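Local coordinates for protein trilobed Protease (Pyrococcus furiosus, PDB 2GOP) that forms the beta-propeller domain of a proteolytic enzyme, where its open-Velcro ring of blades probably helps to control which peptides are admitted, at residues A74-N79 with K83-W88; Y232-K237 with E242-Y247; K295-G300 with F327-E332; T32-N35 with K40-N43. All coordinates share one frame; numbering follows the deposited sequence.

Contact 1: A74-N79 with K83-W88; sequences AFMRAN and KVSEIW
W88 spreads its indole beneath the guanidinium of R77, whose CZ stands 4.3 Å from the centroid of the W88 six-membered ring, almost straight over the face. This cation-pi contact is not a flat stack: the two planes are 57° apart, and NH1 of R77 dips to 3.2 Å from CZ2 of W88. A bend in the arginine chain at chi3 (-75°) turns the group back over the ring, while NE and NH2 are held by the carbonyls of N60 and E59. At its base, W88 lays CB over a face of F75, 3.5 Å from the phenyl centroid; the two rings themselves barely overlap. The E86 carboxylate steadies the indole's rotation: OE1, lying in the ring plane, takes a nearly straight 2.9 Å bond from W88 NE1. An alanine in place of W88 would probably leave the R77 cation without its pi face and E86 OE1 without this donor. On the other side of the sheet CG of M76 meets CD1 of I87 at 3.7 Å, and I87 packs onto I106 and L109 of the next blade. K83 and V84 both face N79 in a G1 bulge beside the turn of this hairpin, the two central strands of a four-stranded beta-propeller blade.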
loop_
_atom_site.group_PDB
_atom_site.type_symbol
_atom_site.label_atom_id
_atom_site.label_comp_id
_atom_site.label_asym_id
_atom_site.label_seq_id
_atom_site.Cartn_x
_atom_site.Cartn_y
_atom_site.Cartn_z
ATOM N N ALA A 74 21.611 16.260 6.062
ATOM C CA ALA A 74 21.834 14.901 5.603
ATOM C C ALA A 74 21.049 14.709 4.308
ATOM O O ALA A 74 20.006 15.338 4.098
ATOM C CB ALA A 74 21.391 13.888 6.668
ATOM N N PHE A 75 21.552 13.849 3.431
ATOM C CA PHE A 75 20.855 13.584 2.185
ATOM C C PHE A 75 21.274 12.261 1.605
ATOM O O PHE A 75 22.217 11.643 2.083
ATOM C CB PHE A 75 21.088 14.711 1.172
ATOM C CG PHE A 75 22.533 14.926 0.800
ATOM C CD1 PHE A 75 23.345 15.766 1.560
ATOM C CD2 PHE A 75 23.075 14.319 -0.331
ATOM C CE1 PHE A 75 24.677 15.994 1.196
ATOM C CE2 PHE A 75 24.399 14.541 -0.691
ATOM C CZ PHE A 75 25.195 15.379 0.069
ATOM N N MET A 76 20.575 11.854 0.551
ATOM C CA MET A 76 20.844 10.586 -0.102
ATOM C C MET A 76 21.372 10.807 -1.513
ATOM O O MET A 76 20.886 11.680 -2.234
ATOM C CB MET A 76 19.563 9.768 -0.161
ATOM C CG MET A 76 19.783 8.277 -0.177
ATOM S SD MET A 76 18.503 7.431 -1.115
ATOM C CE MET A 76 19.215 7.701 -2.728
ATOM N N ARG A 77 22.349 9.994 -1.908
ATOM C CA ARG A 77 22.885 10.033 -3.259
ATOM C C ARG A 77 22.865 8.618 -3.858
ATOM O O ARG A 77 23.348 7.662 -3.252
ATOM C CB ARG A 77 24.302 10.614 -3.238
ATOM C CG ARG A 77 24.908 10.842 -4.616
ATOM C CD ARG A 77 26.112 11.781 -4.542
ATOM N NE ARG A 77 25.733 13.187 -4.337
ATOM C CZ ARG A 77 26.533 14.108 -3.798
ATOM N NH1 ARG A 77 27.745 13.783 -3.369
ATOM N NH2 ARG A 77 26.114 15.359 -3.666
ATOM N N ALA A 78 22.290 8.500 -5.049
ATOM C CA ALA A 78 22.214 7.235 -5.758
ATOM C C ALA A 78 23.485 7.032 -6.563
ATOM O O ALA A 78 23.920 7.933 -7.285
ATOM C CB ALA A 78 21.010 7.222 -6.684
ATOM N N ASN A 79 24.080 5.852 -6.425
ATOM C CA ASN A 79 25.176 5.424 -7.279
ATOM C C ASN A 79 24.609 4.449 -8.305
ATOM O O ASN A 79 24.447 3.264 -8.018
ATOM C CB ASN A 79 26.271 4.759 -6.442
ATOM C CG ASN A 79 27.545 4.509 -7.227
ATOM O OD1 ASN A 79 27.570 4.622 -8.452
ATOM N ND2 ASN A 79 28.613 4.158 -6.521
ATOM N N LYS A 83 24.552 0.335 -8.028
ATOM C CA LYS A 83 23.222 0.013 -7.503
ATOM C C LYS A 83 23.214 0.088 -5.967
ATOM O O LYS A 83 22.816 -0.853 -5.282
ATOM C CB LYS A 83 22.741 -1.368 -7.979
ATOM C CG LYS A 83 22.405 -1.464 -9.455
ATOM C CD LYS A 83 21.695 -2.788 -9.749
ATOM C CE LYS A 83 21.398 -2.973 -11.232
ATOM N NZ LYS A 83 20.602 -4.208 -11.500
ATOM N N VAL A 84 23.685 1.209 -5.434
ATOM C CA VAL A 84 23.624 1.460 -3.997
ATOM C C VAL A 84 23.174 2.882 -3.744
ATOM O O VAL A 84 23.405 3.768 -4.569
ATOM C CB VAL A 84 24.980 1.247 -3.297
ATOM C CG1 VAL A 84 25.358 -0.227 -3.307
ATOM C CG2 VAL A 84 26.058 2.102 -3.937
ATOM N N SER A 85 22.519 3.079 -2.604
ATOM C CA SER A 85 22.108 4.399 -2.149
ATOM C C SER A 85 23.058 4.811 -1.054
ATOM O O SER A 85 23.355 4.023 -0.164
ATOM C CB SER A 85 20.688 4.358 -1.582
ATOM O OG SER A 85 19.865 3.522 -2.364
ATOM N N GLU A 86 23.516 6.051 -1.100
ATOM C CA GLU A 86 24.488 6.512 -0.134
ATOM C C GLU A 86 23.876 7.589 0.724
ATOM O O GLU A 86 23.162 8.451 0.217
ATOM C CB GLU A 86 25.702 7.082 -0.842
ATOM C CG GLU A 86 26.293 6.166 -1.897
ATOM C CD GLU A 86 27.166 6.928 -2.850
ATOM O OE1 GLU A 86 27.654 8.004 -2.466
ATOM O OE2 GLU A 86 27.349 6.465 -3.989
ATOM N N ILE A 87 24.155 7.531 2.020
ATOM C CA ILE A 87 23.814 8.622 2.915
ATOM C C ILE A 87 25.038 9.527 3.072
ATOM O O ILE A 87 26.157 9.048 3.273
ATOM C CB ILE A 87 23.323 8.120 4.280
ATOM C CG1 ILE A 87 22.069 7.258 4.106
ATOM C CG2 ILE A 87 23.042 9.298 5.217
ATOM C CD1 ILE A 87 20.913 7.913 3.324
ATOM N N TRP A 88 24.790 10.831 2.944
ATOM C CA TRP A 88 25.793 11.867 3.039
ATOM C C TRP A 88 25.392 12.857 4.122
ATOM O O TRP A 88 24.213 12.976 4.470
ATOM C CB TRP A 88 25.883 12.637 1.714
ATOM C CG TRP A 88 26.642 11.944 0.651
ATOM C CD1 TRP A 88 26.318 10.771 0.042
ATOM C CD2 TRP A 88 27.860 12.388 0.047
ATOM N NE1 TRP A 88 27.264 10.452 -0.897
ATOM C CE2 TRP A 88 28.224 11.430 -0.913
ATOM C CE3 TRP A 88 28.682 13.507 0.230
ATOM C CZ2 TRP A 88 29.381 11.546 -1.684
ATOM C CZ3 TRP A 88 29.822 13.618 -0.532
ATOM C CH2 TRP A 88 30.160 12.650 -1.481
#

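Contact 2: Y232-K237 with E242-Y247; sequences YGKPEK and EHNKLY
The ring of Y232 has N244 CB over one face, 3.8 Å from its centroid, and L246 at its edge, where CD2 lies in the ring plane 3.7 Å from Y232 CD1. The N244 amide is turned 43° from that ring, and the two side chains cross at about a right angle. Y247 presents an edge instead: its CE1 comes 3.6 Å from the G233 carbonyl oxygen, and its hydroxyl oxygen rests 3.1 Å from CD of P235, whose backbone nitrogen has no hydrogen to offer. The contact spans the loop end of a beta hairpin whose strands, 229-233 and 245-249, are the two inner strands of a propeller blade. G233 and K245 form a hydrogen-bonded antiparallel pair, with K245 N 2.7 Å from G233 O. Glycine suits this place because its backbone angles would drive a CB into the preceding carbonyl. Beyond it, K234 runs extended until chi4 (59°) bends NZ to N244 OD1, a 2.6 Å bond with the ammonium well above the amide plane. Y232 anchors its own tip by a hydrogen bond to the carbonyl of V265. L246, a branched apolar residue, packs onto V265 and A268 of the following blade, while E242 OE2 hydrogen-bonds ND1 of H243 in the second subunit.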
loop_
_atom_site.group_PDB
_atom_site.type_symbol
_atom_site.label_atom_id
_atom_site.label_comp_id
_atom_site.label_asym_id
_atom_site.label_seq_id
_atom_site.Cartn_x
_atom_site.Cartn_y
_atom_site.Cartn_z
ATOM N N TYR A 232 -0.582 6.076 13.322
ATOM C CA TYR A 232 -1.343 6.073 12.080
ATOM C C TYR A 232 -1.870 4.662 11.815
ATOM O O TYR A 232 -1.118 3.692 11.885
ATOM C CB TYR A 232 -0.404 6.488 10.953
ATOM C CG TYR A 232 -1.017 6.690 9.582
ATOM C CD1 TYR A 232 -1.578 7.910 9.221
ATOM C CD2 TYR A 232 -0.962 5.691 8.611
ATOM C CE1 TYR A 232 -2.110 8.118 7.938
ATOM C CE2 TYR A 232 -1.476 5.895 7.334
ATOM C CZ TYR A 232 -2.049 7.112 7.002
ATOM O OH TYR A 232 -2.582 7.321 5.727
ATOM N N GLY A 233 -3.160 4.533 11.519
ATOM C CA GLY A 233 -3.725 3.220 11.199
ATOM C C GLY A 233 -5.213 3.124 11.418
ATOM O O GLY A 233 -5.913 4.116 11.352
ATOM N N LYS A 234 -5.700 1.920 11.680
ATOM C CA LYS A 234 -7.136 1.696 11.745
ATOM C C LYS A 234 -7.588 1.312 13.155
ATOM O O LYS A 234 -6.835 0.677 13.906
ATOM C CB LYS A 234 -7.551 0.665 10.694
ATOM C CG LYS A 234 -7.361 1.203 9.276
ATOM C CD LYS A 234 -7.723 0.202 8.198
ATOM C CE LYS A 234 -7.542 0.798 6.802
ATOM N NZ LYS A 234 -6.136 1.245 6.553
ATOM N N PRO A 235 -8.810 1.740 13.530
ATOM C CA PRO A 235 -9.355 1.551 14.878
ATOM C C PRO A 235 -9.230 0.139 15.436
ATOM O O PRO A 235 -9.400 -0.840 14.706
ATOM C CB PRO A 235 -10.835 1.914 14.724
ATOM C CG PRO A 235 -10.944 2.710 13.482
ATOM C CD PRO A 235 -9.719 2.512 12.660
ATOM N N GLU A 236 -8.921 0.060 16.729
ATOM C CA GLU A 236 -9.054 -1.167 17.507
ATOM C C GLU A 236 -10.514 -1.605 17.447
ATOM O O GLU A 236 -11.406 -0.767 17.370
ATOM C CB GLU A 236 -8.644 -0.897 18.962
ATOM C CG GLU A 236 -8.801 -2.073 19.935
ATOM C CD GLU A 236 -9.006 -1.630 21.380
ATOM O OE1 GLU A 236 -8.438 -2.277 22.286
ATOM O OE2 GLU A 236 -9.738 -0.643 21.615
ATOM N N LYS A 237 -10.733 -2.917 17.489
ATOM C CA LYS A 237 -12.066 -3.545 17.408
ATOM C C LYS A 237 -12.497 -3.712 15.952
ATOM O O LYS A 237 -11.833 -3.220 15.038
ATOM C CB LYS A 237 -13.147 -2.820 18.254
ATOM C CG LYS A 237 -13.963 -1.721 17.540
ATOM C CD LYS A 237 -15.315 -1.460 18.200
ATOM C CE LYS A 237 -16.351 -2.537 17.875
ATOM N NZ LYS A 237 -16.388 -3.629 18.889
ATOM N N GLU A 242 -12.393 1.760 5.882
ATOM C CA GLU A 242 -11.839 2.365 4.642
ATOM C C GLU A 242 -10.520 3.119 4.840
ATOM O O GLU A 242 -9.526 2.851 4.158
ATOM C CB GLU A 242 -12.835 3.310 3.946
ATOM C CG GLU A 242 -12.395 3.657 2.524
ATOM C CD GLU A 242 -13.263 4.674 1.813
ATOM O OE1 GLU A 242 -14.253 5.157 2.410
ATOM O OE2 GLU A 242 -12.940 4.999 0.642
ATOM N N HIS A 243 -10.532 4.068 5.765
ATOM C CA HIS A 243 -9.461 5.046 5.899
ATOM C C HIS A 243 -8.574 4.809 7.112
ATOM O O HIS A 243 -9.037 4.361 8.166
ATOM C CB HIS A 243 -10.072 6.430 6.055
ATOM C CG HIS A 243 -10.905 6.855 4.894
ATOM N ND1 HIS A 243 -10.461 6.779 3.590
ATOM C CD2 HIS A 243 -12.148 7.390 4.840
ATOM C CE1 HIS A 243 -11.400 7.239 2.784
ATOM N NE2 HIS A 243 -12.431 7.619 3.517
ATOM N N ASN A 244 -7.299 5.158 6.972
ATOM C CA ASN A 244 -6.435 5.261 8.129
ATOM C C ASN A 244 -6.814 6.502 8.924
ATOM O O ASN A 244 -7.396 7.451 8.384
ATOM C CB ASN A 244 -4.969 5.301 7.732
ATOM C CG ASN A 244 -4.507 3.999 7.124
ATOM O OD1 ASN A 244 -4.636 2.939 7.737
ATOM N ND2 ASN A 244 -3.985 4.067 5.903
ATOM N N LYS A 245 -6.485 6.454 10.212
ATOM C CA LYS A 245 -6.833 7.469 11.188
ATOM C C LYS A 245 -5.578 7.891 11.934
ATOM O O LYS A 245 -4.516 7.276 11.789
ATOM C CB LYS A 245 -7.827 6.885 12.197
ATOM C CG LYS A 245 -9.178 6.482 11.608
ATOM C CD LYS A 245 -10.062 7.690 11.395
ATOM C CE LYS A 245 -11.402 7.285 10.878
ATOM N NZ LYS A 245 -12.140 8.451 10.375
ATOM N N LEU A 246 -5.716 8.930 12.750
ATOM C CA LEU A 246 -4.616 9.426 13.559
ATOM C C LEU A 246 -4.935 9.251 15.034
ATOM O O LEU A 246 -6.063 9.483 15.489
ATOM C CB LEU A 246 -4.308 10.895 13.243
ATOM C CG LEU A 246 -3.768 11.179 11.838
ATOM C CD1 LEU A 246 -3.726 12.684 11.569
ATOM C CD2 LEU A 246 -2.380 10.538 11.628
ATOM N N TYR A 247 -3.926 8.830 15.780
ATOM C CA TYR A 247 -4.066 8.615 17.212
ATOM C C TYR A 247 -2.852 9.178 17.926
ATOM O O TYR A 247 -1.737 9.213 17.372
ATOM C CB TYR A 247 -4.195 7.122 17.540
ATOM C CG TYR A 247 -5.261 6.405 16.754
ATOM C CD1 TYR A 247 -4.985 5.887 15.495
ATOM C CD2 TYR A 247 -6.548 6.264 17.260
ATOM C CE1 TYR A 247 -5.962 5.243 14.760
ATOM C CE2 TYR A 247 -7.539 5.620 16.537
ATOM C CZ TYR A 247 -7.243 5.108 15.286
ATOM O OH TYR A 247 -8.221 4.474 14.551
#

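Contact 3: K295-G300 with F327-E332; sequences KPIAKG and FTWDGE
I297 stands at the corner where the chain leaves the outer strand 294-296 of one propeller blade, and it packs against W329, on the third strand of the next. CG2 of I297 comes over the face of the indole, 3.8 Å from the centroid of its five-membered ring, in a CH-pi contact, while CG1 lies 4.0 Å from W329 CZ3. The backbone oxygen of I297 also sits over this face, 3.3 Å from W329 NE1, but the angle is too poor for a hydrogen bond. A chi1 of -168° extends the indole from its strand toward the I297 corner. Its opposite face is covered by its own turn: G331 N lies 3.3 Å above the ring plane, over its centre. D330 makes an Asx turn there, its OD1 accepting from E332 N at 3.1 Å; the backbone angles of G331 would jam a side chain against the D330 carbonyl. A serine in place of W329 is likely to strip I297 of its flat apolar partner and open a gap between corner and turn. I297 itself shares a classic bulge with A298, both facing L287. The contact is packing between consecutive blades of a beta-propeller, made where the corner after one blade's outer strand meets the third strand of the next.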
loop_
_atom_site.group_PDB
_atom_site.type_symbol
_atom_site.label_atom_id
_atom_site.label_comp_id
_atom_site.label_asym_id
_atom_site.label_seq_id
_atom_site.Cartn_x
_atom_site.Cartn_y
_atom_site.Cartn_z
ATOM N N LYS A 295 -8.480 23.092 12.474
ATOM C CA LYS A 295 -8.535 24.353 11.756
ATOM C C LYS A 295 -7.721 24.217 10.476
ATOM O O LYS A 295 -6.704 23.505 10.458
ATOM C CB LYS A 295 -8.002 25.481 12.628
ATOM C CG LYS A 295 -8.657 25.572 14.005
ATOM C CD LYS A 295 -8.051 26.700 14.835
ATOM C CE LYS A 295 -8.116 26.424 16.345
ATOM N NZ LYS A 295 -7.200 27.297 17.157
ATOM N N PRO A 296 -8.186 24.852 9.387
ATOM C CA PRO A 296 -7.485 24.791 8.109
ATOM C C PRO A 296 -6.192 25.594 8.090
ATOM O O PRO A 296 -6.127 26.669 8.686
ATOM C CB PRO A 296 -8.489 25.417 7.131
ATOM C CG PRO A 296 -9.281 26.354 7.970
ATOM C CD PRO A 296 -9.421 25.658 9.289
ATOM N N ILE A 297 -5.175 25.055 7.420
ATOM C CA ILE A 297 -3.967 25.803 7.086
ATOM C C ILE A 297 -3.999 26.215 5.607
ATOM O O ILE A 297 -3.839 27.387 5.267
ATOM C CB ILE A 297 -2.704 24.972 7.362
ATOM C CG1 ILE A 297 -2.460 24.870 8.880
ATOM C CG2 ILE A 297 -1.494 25.593 6.657
ATOM C CD1 ILE A 297 -1.310 23.942 9.274
ATOM N N ALA A 298 -4.202 25.234 4.740
ATOM C CA ALA A 298 -4.260 25.449 3.302
ATOM C C ALA A 298 -5.392 24.588 2.761
ATOM O O ALA A 298 -5.208 23.405 2.485
ATOM C CB ALA A 298 -2.909 25.079 2.649
ATOM N N LYS A 299 -6.577 25.190 2.654
ATOM C CA LYS A 299 -7.777 24.500 2.206
ATOM C C LYS A 299 -8.285 25.174 0.930
ATOM O O LYS A 299 -8.428 26.389 0.887
ATOM C CB LYS A 299 -8.850 24.541 3.304
ATOM C CG LYS A 299 -10.122 23.779 2.973
ATOM C CD LYS A 299 -11.100 23.766 4.129
ATOM C CE LYS A 299 -12.358 22.980 3.771
ATOM N NZ LYS A 299 -13.116 22.525 4.975
ATOM N N GLY A 300 -8.538 24.381 -0.108
ATOM C CA GLY A 300 -9.068 24.910 -1.372
ATOM C C GLY A 300 -9.130 23.850 -2.451
ATOM O O GLY A 300 -9.000 22.669 -2.161
ATOM N N PHE A 327 5.377 26.765 -0.760
ATOM C CA PHE A 327 4.669 27.815 -0.036
ATOM C C PHE A 327 5.021 27.701 1.435
ATOM O O PHE A 327 5.316 26.609 1.915
ATOM C CB PHE A 327 3.150 27.642 -0.184
ATOM C CG PHE A 327 2.627 27.875 -1.579
ATOM C CD1 PHE A 327 2.714 26.882 -2.542
ATOM C CD2 PHE A 327 2.024 29.076 -1.918
ATOM C CE1 PHE A 327 2.226 27.089 -3.825
ATOM C CE2 PHE A 327 1.527 29.293 -3.203
ATOM C CZ PHE A 327 1.626 28.303 -4.153
ATOM N N THR A 328 4.981 28.823 2.149
ATOM C CA THR A 328 5.068 28.800 3.609
ATOM C C THR A 328 3.767 29.303 4.219
ATOM O O THR A 328 2.936 29.915 3.548
ATOM C CB THR A 328 6.255 29.634 4.174
ATOM O OG1 THR A 328 6.183 30.983 3.704
ATOM C CG2 THR A 328 7.607 29.020 3.779
ATOM N N TRP A 329 3.590 29.028 5.503
ATOM C CA TRP A 329 2.414 29.487 6.204
ATOM C C TRP A 329 2.768 29.775 7.668
ATOM O O TRP A 329 3.282 28.905 8.371
ATOM C CB TRP A 329 1.302 28.447 6.063
ATOM C CG TRP A 329 -0.017 28.929 6.493
ATOM C CD1 TRP A 329 -0.958 29.561 5.726
ATOM C CD2 TRP A 329 -0.563 28.828 7.801
ATOM N NE1 TRP A 329 -2.061 29.862 6.488
ATOM C CE2 TRP A 329 -1.844 29.423 7.767
ATOM C CE3 TRP A 329 -0.091 28.301 9.009
ATOM C CZ2 TRP A 329 -2.660 29.495 8.889
ATOM C CZ3 TRP A 329 -0.910 28.377 10.128
ATOM C CH2 TRP A 329 -2.178 28.969 10.058
ATOM N N ASP A 330 2.532 31.020 8.088
ATOM C CA ASP A 330 2.769 31.460 9.465
ATOM C C ASP A 330 1.515 32.102 10.070
ATOM O O ASP A 330 1.607 32.952 10.955
ATOM C CB ASP A 330 3.933 32.460 9.499
ATOM C CG ASP A 330 3.621 33.776 8.775
ATOM O OD1 ASP A 330 2.576 33.884 8.098
ATOM O OD2 ASP A 330 4.439 34.711 8.881
ATOM N N GLY A 331 0.351 31.676 9.588
ATOM C CA GLY A 331 -0.906 32.392 9.802
ATOM C C GLY A 331 -1.378 32.964 8.476
ATOM O O GLY A 331 -2.570 33.223 8.282
ATOM N N GLU A 332 -0.419 33.149 7.570
ATOM C CA GLU A 332 -0.644 33.694 6.236
ATOM C C GLU A 332 0.153 32.868 5.222
ATOM O O GLU A 332 1.262 32.434 5.521
ATOM C CB GLU A 332 -0.151 35.144 6.202
ATOM C CG GLU A 332 -0.342 35.875 4.875
ATOM C CD GLU A 332 -1.485 36.868 4.905
ATOM O OE1 GLU A 332 -2.568 36.523 5.433
ATOM O OE2 GLU A 332 -1.297 37.995 4.395
#

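Contact 4: T32-N35 with K40-N43; sequences TKAN and KYEN
N35 leans on the E42 carboxylate with CB, CG and ND2: its CB lies 3.1 Å from E42 OE2, CG follows at 3.4 Å from the same oxygen, and ND2 ends in a hydrogen bond of 2.8 Å to E42 OE2. E42 OE2 is met on its syn side and itself lies close to the plane of the N35 amide, although the amide and carboxylate planes are 89° apart. A chi1 of 180° swings CG away from the backbone N and carries the amide across to its diagonal neighbour, while OD1 accepts from the backbone N of K37 and of D38. An amide suits the place, since it donates on one side and accepts on the other. K40 NZ adds a long salt bridge to E42 OE2. The two strands, 26-35 and 40-49, form the central hairpin of the first propeller blade, and K33 and E42 make a hydrogen-bonded pair in it, with E42 N 2.8 Å from K33 O. On the other face T32 and N43 lie side by side, pointing the same way, and T32 OG1 donates to N43 OD1 at 2.6 Å. Next to them CB of A34 touches CE1 of Y41 at 4.0 Å, a small methyl beside a broad ring. P194 of the second subunit packs on T32 and N43, and I193 of that subunit on Y41.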
loop_
_atom_site.group_PDB
_atom_site.type_symbol
_atom_site.label_atom_id
_atom_site.label_comp_id
_atom_site.label_asym_id
_atom_site.label_seq_id
_atom_site.Cartn_x
_atom_site.Cartn_y
_atom_site.Cartn_z
ATOM N N THR A 32 13.825 18.754 -9.386
ATOM C CA THR A 32 14.170 17.785 -10.426
ATOM C C THR A 32 13.879 18.380 -11.802
ATOM O O THR A 32 12.823 18.978 -12.025
ATOM C CB THR A 32 13.412 16.436 -10.263
ATOM O OG1 THR A 32 13.688 15.863 -8.976
ATOM C CG2 THR A 32 13.830 15.452 -11.360
ATOM N N LYS A 33 14.808 18.187 -12.732
ATOM C CA LYS A 33 14.790 18.926 -13.984
ATOM C C LYS A 33 15.586 18.167 -15.035
ATOM O O LYS A 33 16.548 17.466 -14.708
ATOM C CB LYS A 33 15.411 20.303 -13.741
ATOM C CG LYS A 33 14.980 21.405 -14.678
ATOM C CD LYS A 33 15.271 22.778 -14.063
ATOM C CE LYS A 33 16.725 22.918 -13.586
ATOM N NZ LYS A 33 17.068 24.323 -13.224
ATOM N N ALA A 34 15.184 18.306 -16.295
ATOM C CA ALA A 34 15.892 17.664 -17.396
ATOM C C ALA A 34 17.194 18.404 -17.666
ATOM O O ALA A 34 17.182 19.607 -17.896
ATOM C CB ALA A 34 15.028 17.649 -18.644
ATOM N N ASN A 35 18.312 17.688 -17.604
ATOM C CA ASN A 35 19.577 18.209 -18.111
ATOM C C ASN A 35 19.588 18.002 -19.614
ATOM O O ASN A 35 19.798 16.886 -20.094
ATOM C CB ASN A 35 20.780 17.516 -17.462
ATOM C CG ASN A 35 22.125 18.040 -17.982
ATOM O OD1 ASN A 35 22.191 18.755 -18.987
ATOM N ND2 ASN A 35 23.202 17.669 -17.300
ATOM N N LYS A 40 19.017 13.659 -19.472
ATOM C CA LYS A 40 18.426 12.898 -18.377
ATOM C C LYS A 40 17.975 13.852 -17.274
ATOM O O LYS A 40 18.416 15.005 -17.216
ATOM C CB LYS A 40 19.421 11.880 -17.811
ATOM C CG LYS A 40 20.789 12.466 -17.468
ATOM C CD LYS A 40 21.363 11.855 -16.193
ATOM C CE LYS A 40 22.785 12.338 -15.930
ATOM N NZ LYS A 40 23.177 12.178 -14.501
ATOM N N TYR A 41 17.088 13.373 -16.409
ATOM C CA TYR A 41 16.627 14.172 -15.273
ATOM C C TYR A 41 17.669 14.155 -14.164
ATOM O O TYR A 41 18.326 13.145 -13.946
ATOM C CB TYR A 41 15.282 13.661 -14.758
ATOM C CG TYR A 41 14.164 13.851 -15.752
ATOM C CD1 TYR A 41 13.490 15.066 -15.844
ATOM C CD2 TYR A 41 13.795 12.825 -16.614
ATOM C CE1 TYR A 41 12.464 15.252 -16.771
ATOM C CE2 TYR A 41 12.770 12.998 -17.540
ATOM C CZ TYR A 41 12.109 14.213 -17.612
ATOM O OH TYR A 41 11.096 14.379 -18.526
ATOM N N GLU A 42 17.821 15.283 -13.474
ATOM C CA GLU A 42 18.764 15.390 -12.360
ATOM C C GLU A 42 18.089 15.973 -11.121
ATOM O O GLU A 42 17.302 16.904 -11.228
ATOM C CB GLU A 42 19.973 16.239 -12.772
ATOM C CG GLU A 42 21.006 15.430 -13.559
ATOM C CD GLU A 42 21.871 16.260 -14.481
ATOM O OE1 GLU A 42 22.113 17.451 -14.189
ATOM O OE2 GLU A 42 22.314 15.705 -15.510
ATOM N N ASN A 43 18.403 15.409 -9.955
ATOM C CA ASN A 43 17.864 15.872 -8.679
ATOM C C ASN A 43 18.870 16.784 -7.990
ATOM O O ASN A 43 20.050 16.445 -7.876
ATOM C CB ASN A 43 17.555 14.694 -7.757
ATOM C CG ASN A 43 16.632 13.678 -8.393
ATOM O OD1 ASN A 43 15.599 14.028 -8.972
ATOM N ND2 ASN A 43 16.998 12.408 -8.287
#

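The four contacts sample a ring of seven four-stranded blades. Contact 4 belongs to the first blade and contact 1 to the second; their centres are about 17 Å apart, the nearest atoms about 7 Å, without touching. Contact 2, in the fifth blade, has its centre about 38 Å from that of contact 4, on the opposite side of the chain's centre, yet both touch the second subunit. Contact 3 bridges the sixth and seventh blades, about 25 Å from contact 2 between centres. Each blade draws its four strands from consecutive sequence, so the last is not completed by a strand from the N-terminus, the open Velcro topology. T328, on the same strand as W329 of contact 3, packs on L50, just after the third strand of the first blade.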